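Local coordinates for sugar isomerase (Sinorhizobium meliloti, PDB 3QC0), which binds a zinc ion in a xylose isomerase-like TIM barrel and is probably a sugar isomerase, at residues D163-E166 / G171-V174; G68-P73 / E123-V128; E248-S251 / W255-R258; V178-W183 / T217-M222. One frame throughout, in Å; residues are numbered along the deposited sequence. Where two conformers were deposited one is given.

Contact 1: D163-E166 / G171-V174; sequences DICE and GVGV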
loop_
_atom_site.group_PDB
_atom_site.type_symbol
_atom_site.label_atom_id
_atom_site.label_comp_id
_atom_site.label_asym_id
_atom_site.label_seq_id
_atom_site.Cartn_x
_atom_site.Cartn_y
_atom_site.Cartn_z
ATOM N N ASP A 163 -0.812 8.068 16.180
ATOM C CA ASP A 163 0.366 8.746 16.727
ATOM C C ASP A 163 0.232 10.262 16.593
ATOM O O ASP A 163 0.541 11.020 17.526
ATOM C CB ASP A 163 1.652 8.314 16.031
ATOM C CG ASP A 163 2.102 6.906 16.405
ATOM O OD1 ASP A 163 1.569 6.254 17.342
ATOM O OD2 ASP A 163 3.033 6.430 15.689
ATOM N N ILE A 164 -0.268 10.721 15.449
ATOM C CA ILE A 164 -0.446 12.138 15.257
ATOM C C ILE A 164 -1.547 12.658 16.183
ATOM O O ILE A 164 -1.388 13.729 16.743
ATOM C CB ILE A 164 -0.771 12.471 13.774
ATOM C CG1 ILE A 164 0.391 12.033 12.853
ATOM C CG2 ILE A 164 -1.170 13.962 13.598
ATOM C CD1 ILE A 164 0.066 12.045 11.353
ATOM N N CYS A 165 -2.654 11.925 16.313
ATOM C CA CYS A 165 -3.757 12.291 17.224
ATOM C C CYS A 165 -3.219 12.436 18.621
ATOM O O CYS A 165 -3.571 13.382 19.321
ATOM C CB CYS A 165 -4.888 11.287 17.169
ATOM S SG CYS A 165 -5.831 11.291 15.664
ATOM N N GLU A 166 -2.365 11.514 19.046
ATOM C CA GLU A 166 -1.811 11.617 20.411
ATOM C C GLU A 166 -0.931 12.835 20.588
ATOM O O GLU A 166 -0.907 13.447 21.693
ATOM C CB GLU A 166 -1.021 10.358 20.760
ATOM C CG GLU A 166 -1.884 9.167 20.977
ATOM C CD GLU A 166 -1.168 8.075 21.760
ATOM O OE1 GLU A 166 -0.178 7.497 21.254
ATOM O OE2 GLU A 166 -1.596 7.801 22.898
ATOM N N GLY A 171 -9.671 17.176 19.733
ATOM C CA GLY A 171 -10.248 17.763 18.499
ATOM C C GLY A 171 -9.868 17.105 17.193
ATOM O O GLY A 171 -10.388 17.480 16.131
ATOM N N VAL A 172 -8.981 16.113 17.320
ATOM C CA VAL A 172 -8.528 15.386 16.146
ATOM C C VAL A 172 -8.660 13.885 16.411
ATOM O O VAL A 172 -8.273 13.356 17.463
ATOM C CB VAL A 172 -7.131 15.860 15.640
ATOM C CG1 VAL A 172 -6.013 15.612 16.661
ATOM C CG2 VAL A 172 -6.789 15.204 14.264
ATOM N N GLY A 173 -9.263 13.206 15.433
ATOM C CA GLY A 173 -9.455 11.766 15.482
ATOM C C GLY A 173 -9.144 11.166 14.130
ATOM O O GLY A 173 -8.414 11.769 13.344
ATOM N N VAL A 174 -9.744 10.010 13.868
ATOM C CA VAL A 174 -9.476 9.268 12.633
ATOM C C VAL A 174 -10.750 8.880 11.889
ATOM O O VAL A 174 -11.778 8.588 12.501
ATOM C CB VAL A 174 -8.577 7.997 12.908
ATOM C CG1 VAL A 174 -7.189 8.404 13.418
ATOM C CG2 VAL A 174 -9.271 6.973 13.852
#

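Contact 2: G68-P73 / E123-V128; sequences GFFPAP and EGIAAV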
loop_
_atom_site.group_PDB
_atom_site.type_symbol
_atom_site.label_atom_id
_atom_site.label_comp_id
_atom_site.label_asym_id
_atom_site.label_seq_id
_atom_site.Cartn_x
_atom_site.Cartn_y
_atom_site.Cartn_z
ATOM N N GLY A 68 -6.979 18.898 4.162
ATOM C CA GLY A 68 -5.654 18.297 4.113
ATOM C C GLY A 68 -4.741 19.017 3.151
ATOM O O GLY A 68 -4.711 20.227 3.073
ATOM N N PHE A 69 -4.002 18.214 2.381
ATOM C CA PHE A 69 -3.045 18.697 1.392
ATOM C C PHE A 69 -2.100 19.731 1.943
ATOM O O PHE A 69 -1.932 20.813 1.398
ATOM C CB PHE A 69 -3.814 19.139 0.125
ATOM C CG PHE A 69 -4.587 18.009 -0.453
ATOM C CD1 PHE A 69 -3.932 17.024 -1.161
ATOM C CD2 PHE A 69 -5.950 17.879 -0.220
ATOM C CE1 PHE A 69 -4.629 15.894 -1.657
ATOM C CE2 PHE A 69 -6.635 16.767 -0.701
ATOM C CZ PHE A 69 -5.975 15.790 -1.406
ATOM N N PHE A 70 -1.417 19.339 3.032
ATOM C CA PHE A 70 -0.547 20.257 3.752
ATOM C C PHE A 70 0.864 20.492 3.210
ATOM O O PHE A 70 1.335 21.621 3.222
ATOM C CB PHE A 70 -0.445 19.824 5.225
ATOM C CG PHE A 70 -1.754 19.865 5.952
ATOM C CD1 PHE A 70 -2.283 21.080 6.344
ATOM C CD2 PHE A 70 -2.416 18.705 6.312
ATOM C CE1 PHE A 70 -3.460 21.128 7.019
ATOM C CE2 PHE A 70 -3.597 18.757 7.013
ATOM C CZ PHE A 70 -4.118 19.990 7.357
ATOM N N PRO A 71 1.571 19.437 2.747
ATOM C CA PRO A 71 2.975 19.731 2.388
ATOM C C PRO A 71 3.094 20.613 1.162
ATOM O O PRO A 71 2.287 20.495 0.219
ATOM C CB PRO A 71 3.587 18.332 2.169
ATOM C CG PRO A 71 2.690 17.385 2.919
ATOM C CD PRO A 71 1.305 17.996 2.765
ATOM N N ALA A 72 4.070 21.508 1.192
ATOM C CA ALA A 72 4.379 22.389 0.063
ATOM C C ALA A 72 5.814 22.817 0.217
ATOM O O ALA A 72 6.366 22.783 1.341
ATOM C CB ALA A 72 3.401 23.618 -0.010
ATOM N N PRO A 73 6.449 23.209 -0.893
ATOM C CA PRO A 73 7.868 23.515 -0.859
ATOM C C PRO A 73 8.248 24.786 -0.127
ATOM O O PRO A 73 9.436 24.994 0.124
ATOM C CB PRO A 73 8.241 23.671 -2.339
ATOM C CG PRO A 73 7.106 23.284 -3.119
ATOM C CD PRO A 73 5.893 23.239 -2.245
ATOM N N GLU A 123 2.280 19.690 11.578
ATOM C CA GLU A 123 2.280 21.119 11.797
ATOM C C GLU A 123 1.049 21.792 11.189
ATOM O O GLU A 123 0.468 22.709 11.775
ATOM C CB GLU A 123 3.530 21.740 11.200
ATOM C CG GLU A 123 4.818 21.410 11.890
ATOM C CD GLU A 123 6.062 21.896 11.076
ATOM O OE1 GLU A 123 5.932 22.466 9.955
ATOM O OE2 GLU A 123 7.171 21.686 11.565
ATOM N N GLY A 124 0.620 21.300 10.043
ATOM C CA GLY A 124 -0.536 21.862 9.360
ATOM C C GLY A 124 -1.811 21.598 10.138
ATOM O O GLY A 124 -2.668 22.499 10.321
ATOM N N ILE A 125 -1.989 20.350 10.595
ATOM C CA ILE A 125 -3.144 19.995 11.456
ATOM C C ILE A 125 -3.141 20.827 12.718
ATOM O O ILE A 125 -4.176 21.386 13.094
ATOM C CB ILE A 125 -3.258 18.505 11.743
ATOM C CG1 ILE A 125 -3.349 17.730 10.405
ATOM C CG2 ILE A 125 -4.464 18.210 12.614
ATOM C CD1 ILE A 125 -3.217 16.178 10.590
ATOM N N ALA A 126 -1.974 20.977 13.324
ATOM C CA ALA A 126 -1.863 21.792 14.527
ATOM C C ALA A 126 -2.282 23.244 14.285
ATOM O O ALA A 126 -2.914 23.859 15.153
ATOM C CB ALA A 126 -0.468 21.767 15.052
ATOM N N ALA A 127 -1.977 23.757 13.094
ATOM C CA ALA A 127 -2.300 25.132 12.728
ATOM C C ALA A 127 -3.805 25.325 12.532
ATOM O O ALA A 127 -4.348 26.407 12.827
ATOM C CB ALA A 127 -1.528 25.585 11.455
ATOM N N VAL A 128 -4.470 24.288 12.022
ATOM C CA VAL A 128 -5.904 24.307 11.751
ATOM C C VAL A 128 -6.733 24.047 13.023
ATOM O O VAL A 128 -7.850 24.547 13.150
ATOM C CB VAL A 128 -6.270 23.271 10.653
ATOM C CG1 VAL A 128 -7.813 23.182 10.427
ATOM C CG2 VAL A 128 -5.532 23.606 9.332
#

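Contact 3: E248-S251 / W255-R258; sequences EIFS and WWKR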
loop_
_atom_site.group_PDB
_atom_site.type_symbol
_atom_site.label_atom_id
_atom_site.label_comp_id
_atom_site.label_asym_id
_atom_site.label_seq_id
_atom_site.Cartn_x
_atom_site.Cartn_y
_atom_site.Cartn_z
ATOM N N GLU A 248 -18.388 4.686 0.220
ATOM C CA GLU A 248 -17.546 5.536 -0.601
ATOM C C GLU A 248 -16.898 4.676 -1.671
ATOM O O GLU A 248 -15.936 3.947 -1.436
ATOM C CB GLU A 248 -16.487 6.253 0.250
ATOM C CG GLU A 248 -15.631 7.208 -0.550
ATOM C CD GLU A 248 -14.585 7.873 0.277
ATOM O OE1 GLU A 248 -14.134 7.261 1.234
ATOM O OE2 GLU A 248 -14.259 9.040 -0.011
ATOM N N ILE A 249 -17.485 4.719 -2.857
ATOM C CA ILE A 249 -17.065 3.933 -4.007
ATOM C C ILE A 249 -16.686 4.851 -5.170
ATOM O O ILE A 249 -17.483 5.675 -5.604
ATOM C CB ILE A 249 -18.179 2.957 -4.476
ATOM C CG1 ILE A 249 -18.510 1.973 -3.354
ATOM C CG2 ILE A 249 -17.736 2.209 -5.760
ATOM C CD1 ILE A 249 -19.786 1.121 -3.530
ATOM N N PHE A 250 -15.471 4.703 -5.673
ATOM C CA PHE A 250 -15.006 5.309 -6.910
ATOM C C PHE A 250 -14.917 4.182 -7.943
ATOM O O PHE A 250 -14.071 3.298 -7.798
ATOM C CB PHE A 250 -13.612 5.971 -6.777
ATOM C CG PHE A 250 -13.416 6.855 -5.555
ATOM C CD1 PHE A 250 -14.446 7.522 -4.939
ATOM C CD2 PHE A 250 -12.134 7.072 -5.076
ATOM C CE1 PHE A 250 -14.214 8.326 -3.811
ATOM C CE2 PHE A 250 -11.907 7.875 -3.963
ATOM C CZ PHE A 250 -12.962 8.489 -3.316
ATOM N N SER A 251 -15.794 4.162 -8.948
ATOM C CA SER A 251 -15.851 3.036 -9.901
ATOM C C SER A 251 -16.128 3.523 -11.316
ATOM O O SER A 251 -17.284 3.544 -11.769
ATOM C CB SER A 251 -16.890 2.009 -9.470
ATOM O OG SER A 251 -16.970 0.916 -10.398
ATOM N N TRP A 255 -19.910 1.205 -11.350
ATOM C CA TRP A 255 -21.012 1.860 -10.624
ATOM C C TRP A 255 -21.270 3.287 -11.073
ATOM O O TRP A 255 -22.439 3.721 -11.074
ATOM C CB TRP A 255 -20.811 1.775 -9.107
ATOM C CG TRP A 255 -20.685 0.361 -8.708
ATOM C CD1 TRP A 255 -19.521 -0.317 -8.376
ATOM C CD2 TRP A 255 -21.731 -0.600 -8.650
ATOM N NE1 TRP A 255 -19.808 -1.619 -8.127
ATOM C CE2 TRP A 255 -21.143 -1.842 -8.301
ATOM C CE3 TRP A 255 -23.106 -0.551 -8.902
ATOM C CZ2 TRP A 255 -21.887 -2.997 -8.134
ATOM C CZ3 TRP A 255 -23.841 -1.694 -8.740
ATOM C CH2 TRP A 255 -23.245 -2.901 -8.356
ATOM N N TRP A 256 -20.251 3.990 -11.539
ATOM C CA TRP A 256 -20.458 5.351 -12.040
ATOM C C TRP A 256 -21.174 5.368 -13.395
ATOM O O TRP A 256 -21.594 6.433 -13.817
ATOM C CB TRP A 256 -19.151 6.141 -12.181
ATOM C CG TRP A 256 -18.577 6.613 -10.864
ATOM C CD1 TRP A 256 -19.166 6.545 -9.641
ATOM C CD2 TRP A 256 -17.308 7.235 -10.668
ATOM N NE1 TRP A 256 -18.336 7.100 -8.682
ATOM C CE2 TRP A 256 -17.189 7.529 -9.288
ATOM C CE3 TRP A 256 -16.263 7.576 -11.512
ATOM C CZ2 TRP A 256 -16.063 8.134 -8.749
ATOM C CZ3 TRP A 256 -15.147 8.180 -10.986
ATOM C CH2 TRP A 256 -15.063 8.466 -9.602
ATOM N N LYS A 257 -21.249 4.212 -14.052
ATOM C CA LYS A 257 -21.895 4.093 -15.372
ATOM C C LYS A 257 -23.315 3.546 -15.257
ATOM O O LYS A 257 -23.998 3.338 -16.283
ATOM C CB LYS A 257 -21.057 3.195 -16.287
ATOM C CG LYS A 257 -19.764 3.835 -16.781
ATOM C CD LYS A 257 -18.982 2.898 -17.704
ATOM C CE LYS A 257 -17.902 3.659 -18.474
ATOM N NZ LYS A 257 -17.044 2.764 -19.295
ATOM N N ARG A 258 -23.784 3.316 -14.032
ATOM C CA ARG A 258 -25.102 2.736 -13.799
ATOM C C ARG A 258 -26.093 3.761 -13.227
ATOM O O ARG A 258 -25.683 4.769 -12.669
ATOM C CB ARG A 258 -24.964 1.524 -12.881
ATOM C CG ARG A 258 -24.226 0.386 -13.599
ATOM C CD ARG A 258 -23.688 -0.670 -12.708
ATOM N NE ARG A 258 -24.703 -1.556 -12.173
ATOM C CZ ARG A 258 -24.477 -2.804 -11.775
ATOM N NH1 ARG A 258 -23.259 -3.326 -11.833
ATOM N NH2 ARG A 258 -25.473 -3.539 -11.302
#

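Contact 4: V178-W183 / T217-M222; sequences VYHVWW and TDRGMM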
loop_
_atom_site.group_PDB
_atom_site.type_symbol
_atom_site.label_atom_id
_atom_site.label_comp_id
_atom_site.label_asym_id
_atom_site.label_seq_id
_atom_site.Cartn_x
_atom_site.Cartn_y
_atom_site.Cartn_z
ATOM N N VAL A 178 -12.090 1.277 5.003
ATOM C CA VAL A 178 -11.625 -0.102 4.814
ATOM C C VAL A 178 -10.715 -0.209 3.602
ATOM O O VAL A 178 -9.799 -1.041 3.601
ATOM C CB VAL A 178 -12.796 -1.094 4.705
ATOM C CG1 VAL A 178 -13.614 -1.058 6.040
ATOM C CG2 VAL A 178 -13.705 -0.819 3.487
ATOM N N TYR A 179 -10.934 0.620 2.588
ATOM C CA TYR A 179 -10.099 0.538 1.388
ATOM C C TYR A 179 -8.643 0.802 1.720
ATOM O O TYR A 179 -7.735 0.213 1.192
ATOM C CB TYR A 179 -10.543 1.537 0.308
ATOM C CG TYR A 179 -10.156 1.127 -1.089
ATOM C CD1 TYR A 179 -10.770 0.038 -1.702
ATOM C CD2 TYR A 179 -9.180 1.815 -1.812
ATOM C CE1 TYR A 179 -10.411 -0.368 -2.979
ATOM C CE2 TYR A 179 -8.834 1.435 -3.111
ATOM C CZ TYR A 179 -9.458 0.334 -3.690
ATOM O OH TYR A 179 -9.146 -0.047 -4.981
ATOM N N HIS A 180 -8.433 1.746 2.630
ATOM C CA HIS A 180 -7.104 2.233 2.927
ATOM C C HIS A 180 -6.377 1.388 3.963
ATOM O O HIS A 180 -5.130 1.446 4.033
ATOM C CB HIS A 180 -7.190 3.673 3.444
ATOM C CG HIS A 180 -7.769 4.618 2.448
ATOM N ND1 HIS A 180 -7.395 4.598 1.120
ATOM C CD2 HIS A 180 -8.682 5.619 2.579
ATOM C CE1 HIS A 180 -8.085 5.527 0.470
ATOM N NE2 HIS A 180 -8.862 6.160 1.333
ATOM N N VAL A 181 -7.142 0.681 4.817
ATOM C CA VAL A 181 -6.549 0.021 5.993
ATOM C C VAL A 181 -6.713 -1.500 6.079
ATOM O O VAL A 181 -6.099 -2.101 6.966
ATOM C CB VAL A 181 -7.126 0.644 7.339
ATOM C CG1 VAL A 181 -7.016 2.157 7.363
ATOM C CG2 VAL A 181 -8.609 0.202 7.594
ATOM N N TRP A 182 -7.541 -2.112 5.225
ATOM C CA TRP A 182 -7.950 -3.512 5.416
ATOM C C TRP A 182 -6.743 -4.466 5.497
ATOM O O TRP A 182 -6.807 -5.483 6.173
ATOM C CB TRP A 182 -8.884 -3.992 4.311
ATOM C CG TRP A 182 -8.215 -4.194 3.014
ATOM C CD1 TRP A 182 -7.925 -3.265 2.084
ATOM C CD2 TRP A 182 -7.656 -5.434 2.541
ATOM N NE1 TRP A 182 -7.234 -3.845 1.034
ATOM C CE2 TRP A 182 -7.072 -5.183 1.297
ATOM C CE3 TRP A 182 -7.658 -6.712 3.044
ATOM C CZ2 TRP A 182 -6.444 -6.193 0.540
ATOM C CZ3 TRP A 182 -7.027 -7.707 2.339
ATOM C CH2 TRP A 182 -6.422 -7.448 1.074
ATOM N N TRP A 183 -5.689 -4.129 4.760
ATOM C CA TRP A 183 -4.482 -4.949 4.593
ATOM C C TRP A 183 -3.541 -4.900 5.776
ATOM O O TRP A 183 -2.614 -5.685 5.883
ATOM C CB TRP A 183 -3.734 -4.456 3.286
ATOM C CG TRP A 183 -3.321 -3.065 3.506
ATOM C CD1 TRP A 183 -4.073 -1.948 3.227
ATOM C CD2 TRP A 183 -2.179 -2.595 4.227
ATOM N NE1 TRP A 183 -3.463 -0.836 3.703
ATOM C CE2 TRP A 183 -2.311 -1.192 4.343
ATOM C CE3 TRP A 183 -1.026 -3.214 4.766
ATOM C CZ2 TRP A 183 -1.374 -0.403 4.980
ATOM C CZ3 TRP A 183 -0.106 -2.425 5.406
ATOM C CH2 TRP A 183 -0.282 -1.038 5.515
ATOM N N THR A 217 -9.865 4.534 -9.276
ATOM C CA THR A 217 -11.290 4.475 -9.592
ATOM C C THR A 217 -11.832 3.068 -9.836
ATOM O O THR A 217 -12.722 2.860 -10.697
ATOM C CB THR A 217 -11.578 5.376 -10.796
ATOM O OG1 THR A 217 -10.828 4.892 -11.918
ATOM C CG2 THR A 217 -11.223 6.854 -10.478
ATOM N N ASP A 218 -11.306 2.084 -9.105
ATOM C CA ASP A 218 -11.859 0.732 -9.137
ATOM C C ASP A 218 -12.095 0.142 -7.744
ATOM O O ASP A 218 -11.849 -1.055 -7.492
ATOM C CB ASP A 218 -10.972 -0.170 -10.006
ATOM C CG ASP A 218 -11.662 -1.464 -10.407
ATOM O OD1 ASP A 218 -12.882 -1.416 -10.739
ATOM O OD2 ASP A 218 -10.993 -2.533 -10.395
ATOM N N ARG A 219 -12.602 0.965 -6.837
ATOM C CA ARG A 219 -13.151 0.443 -5.593
ATOM C C ARG A 219 -14.350 -0.451 -5.883
ATOM O O ARG A 219 -15.104 -0.201 -6.850
ATOM C CB ARG A 219 -13.600 1.531 -4.632
ATOM C CG ARG A 219 -12.540 2.507 -4.206
ATOM C CD ARG A 219 -13.021 3.298 -3.011
ATOM N NE ARG A 219 -12.028 4.217 -2.493
ATOM C CZ ARG A 219 -12.078 4.775 -1.288
ATOM N NH1 ARG A 219 -13.129 4.602 -0.492
ATOM N NH2 ARG A 219 -11.083 5.557 -0.889
ATOM N N GLY A 220 -14.548 -1.456 -5.042
ATOM C CA GLY A 220 -15.649 -2.403 -5.186
ATOM C C GLY A 220 -16.858 -2.047 -4.364
ATOM O O GLY A 220 -16.757 -1.386 -3.314
HETATM N N MSE A 221 -18.028 -2.453 -4.867
HETATM C CA MSE A 221 -19.205 -2.527 -4.057
HETATM C C MSE A 221 -18.966 -3.573 -2.965
HETATM O O MSE A 221 -18.386 -4.641 -3.211
HETATM C CB MSE A 221 -20.380 -2.946 -4.946
HETATM C CG MSE A 221 -21.708 -3.126 -4.258
HETATM SE SE MSE A 221 -22.454 -1.582 -3.386
HETATM C CE MSE A 221 -22.822 -0.640 -5.094
HETATM N N MSE A 222 -19.447 -3.286 -1.781
HETATM C CA MSE A 222 -19.300 -4.193 -0.650
HETATM C C MSE A 222 -19.798 -5.578 -1.006
HETATM O O MSE A 222 -20.927 -5.735 -1.448
HETATM C CB MSE A 222 -20.099 -3.717 0.551
HETATM C CG MSE A 222 -19.634 -2.464 1.187
HETATM SE SE MSE A 222 -20.252 -0.816 0.337
HETATM C CE MSE A 222 -22.141 -1.019 0.432
HETATM O O HOH W 1 -10.387 -2.409 -5.623
HETATM O O HOH W 2 -9.136 1.803 -7.165
#

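Contact 1: D163-E166 / G171-V174
The return leg of a beta-alpha-beta crossover brings C165 of helix 158-168 against V172, G173 and V174 of strand 172-177, the next strand of the barrel. One sulfur atom does most of the touching. With SG turned beside the backbone N and anti to the carbonyl carbon (chi1 -70°), it leaves the helix toward the strand and meets the backbone itself: SG of C165 lies 3.5 Å from O of G173 and 3.7 Å from O of V172. A short, polarisable side chain of this kind lets the helix sit close to the strand, and the CA atoms of C165 and V172 are 5.8 Å apart. Further along the strand, CG1 of V174 reaches to 3.9 Å from C165 SG. G173, between the two valines, has no side chain, and the contact here is made by its carbonyl group alone.

The cysteine also touches I141 of strand 139-141, and V174 packs back on L158, A161 and L162 of the same helix. At the outer surface of the helix D163 forms a salt bridge with R193 of helix 187-196. Helix packed on parallel strand through small and branched apolar side chains is the layer that surrounds a TIM barrel.

Contact 2: G68-P73 / E123-V128
F70 lays its ring flat against the backbone of helix 114-135 at G124; I125 CG1 comes obliquely from the helix side and V128 CG2 at the edge. The ring is carried to the helix by CG of F70 standing anti to the carbonyl carbon, beside the backbone N (chi1 -62°). Its near face lies on the peptide that follows G124: CE1 of F70 is 3.6 Å from C of G124, CD1 of F70 is 3.6 Å from CA of G124, and N of I125 stands 3.8 Å above the ring plane, offset toward the rim. Glycine makes this approach possible, because a beta carbon at G124 would come only 2.3 Å from CD1 of F70, a clash. I125 crosses the phenyl group at about a right angle and sets its CG1 3.6 Å from CE2 of F70. Near the ring plane, V128 CG2 comes within 4.0 Å of F70 CE1.

Against the opposite face sits O of G68, 4.0 Å above the ring plane and over its centre, so the end of strand 60-68 and the helix hold the ring between them. With an alanine here, a gap would probably open between the carbonyl of G68 and the bare backbone of G124, leaving I125 and V128 without their shared partner.

Further out, backbone hydrogen bonds tie F69 to V103 and F70 to A104, and N85 of helix 75-94 both touches F70 and accepts a bond from the N of G68. The contact is that of a TIM barrel's beta-alpha loop: the loop after strand 60-68 packs one aromatic ring on helix 114-135.

Contact 3: E248-S251 / W255-R258
W256 lays its indole over the backbone of F250 and S251, the chain that leads away from the zinc ligand E248. From the backbone outward, its CB comes first, 3.2 Å from O of S251, with CG still close to that oxygen. A chi1 of -75° turns the ring back over the earlier residues, so that N of S251 lies 3.6 Å above the ring plane, over its centre, and the F250 carbonyl carbon lies over the same face nearer the rim. On the six-membered ring CZ2 rests 3.5 Å from CA of F250 and also touches F250 CB, the two aromatic side chains lying side by side and pointing the same way. On the pyrrole side NE1 finds its hydrogen-bond acceptor in O of A12, and R15 makes a cation-pi contact with the indole.

Two hydrogen bonds close the turn. N of W256 donates to O of S251 over 3.0 Å (157° at the hydrogen), and N of W255 donates to OG of S251 over 3.1 Å. CD1 of W255 lies 3.5 Å from the same S251 OG and also meets CG2 of I249, and the guanidinium of R258 lies over the W255 ring.

Chemically, S251 satisfies two consecutive amides, one on its carbonyl and one on its hydroxyl, while the W256 indole covers the backbone just after E248, which binds zinc with E142, D177 and H204. An unidentified ligand lies about 3 Å from the F250 side chain and the zinc ion about 6 Å from it, so F250 probably lines the pocket beside the metal.

Contact 4: V178-W183 / T217-M222
R219 lies over the ring of Y179, and this half of the contact is closely packed. CG of R219 stands 3.7 Å from the centroid of the Y179 ring and close to its normal, a CH-pi contact over the face. From there the extended chain runs on toward the tyrosine's root, where the guanidinium plane, turned 19° from the ring, has CB of Y179 beneath it at 3.9 Å from R219 CZ. In Y179, chi1 -155° swings the ring out toward R219, and chi2 70° turns its face to CG of the arginine. At the tip, NH2 of R219 is 3.2 Å from NE2 of H180, with guanidinium and imidazole nearly perpendicular; both nitrogens hydrogen-bond the same oxygen of an unidentified ligand, while NH1 of R219 bonds O of E248 and OD2 of D177, so the arginine buttresses the zinc site from the second shell.

The phenol end is looser and wet. Its OH reaches D218 through two waters: one lies 2.7 Å from Y179 OH and donates to D218 O, the other lies 2.9 Å from Y179 OH and accepts from D218 N. A leucine in place of Y179 would probably leave both waters without their common hydroxyl and the arginine chain without the aromatic face on which its CG rests.

Y179 also meets the ring of W208, and R219 is bonded through its backbone to F250. The contact thus joins helix 178-181, which follows directly on strand 172-177, to the 217-222 loop between strand 200-205 and helix 229-238.

In the fold
All four contacts belong to one eight-stranded parallel barrel. Along the chain contact 2 comes first, then contact 1, contact 4 and contact 3, each closing before the next opens. Contacts 1 and 2 lie in the outer helical layer, their centres 14 Å apart and joined where I125 meets V172 and I164. Contact 3 lies across the chain's centre from contacts 1 and 2; its centre is 12 Å from that of contact 4, and these two share the zinc region: R219 salt-bridges E248, its N probably bonds O of F250, and M221 packs on I249 and W255. Strand 172-177 runs from contact 1 into helix 178-181 of contact 4, linking the packed shell to the metal site.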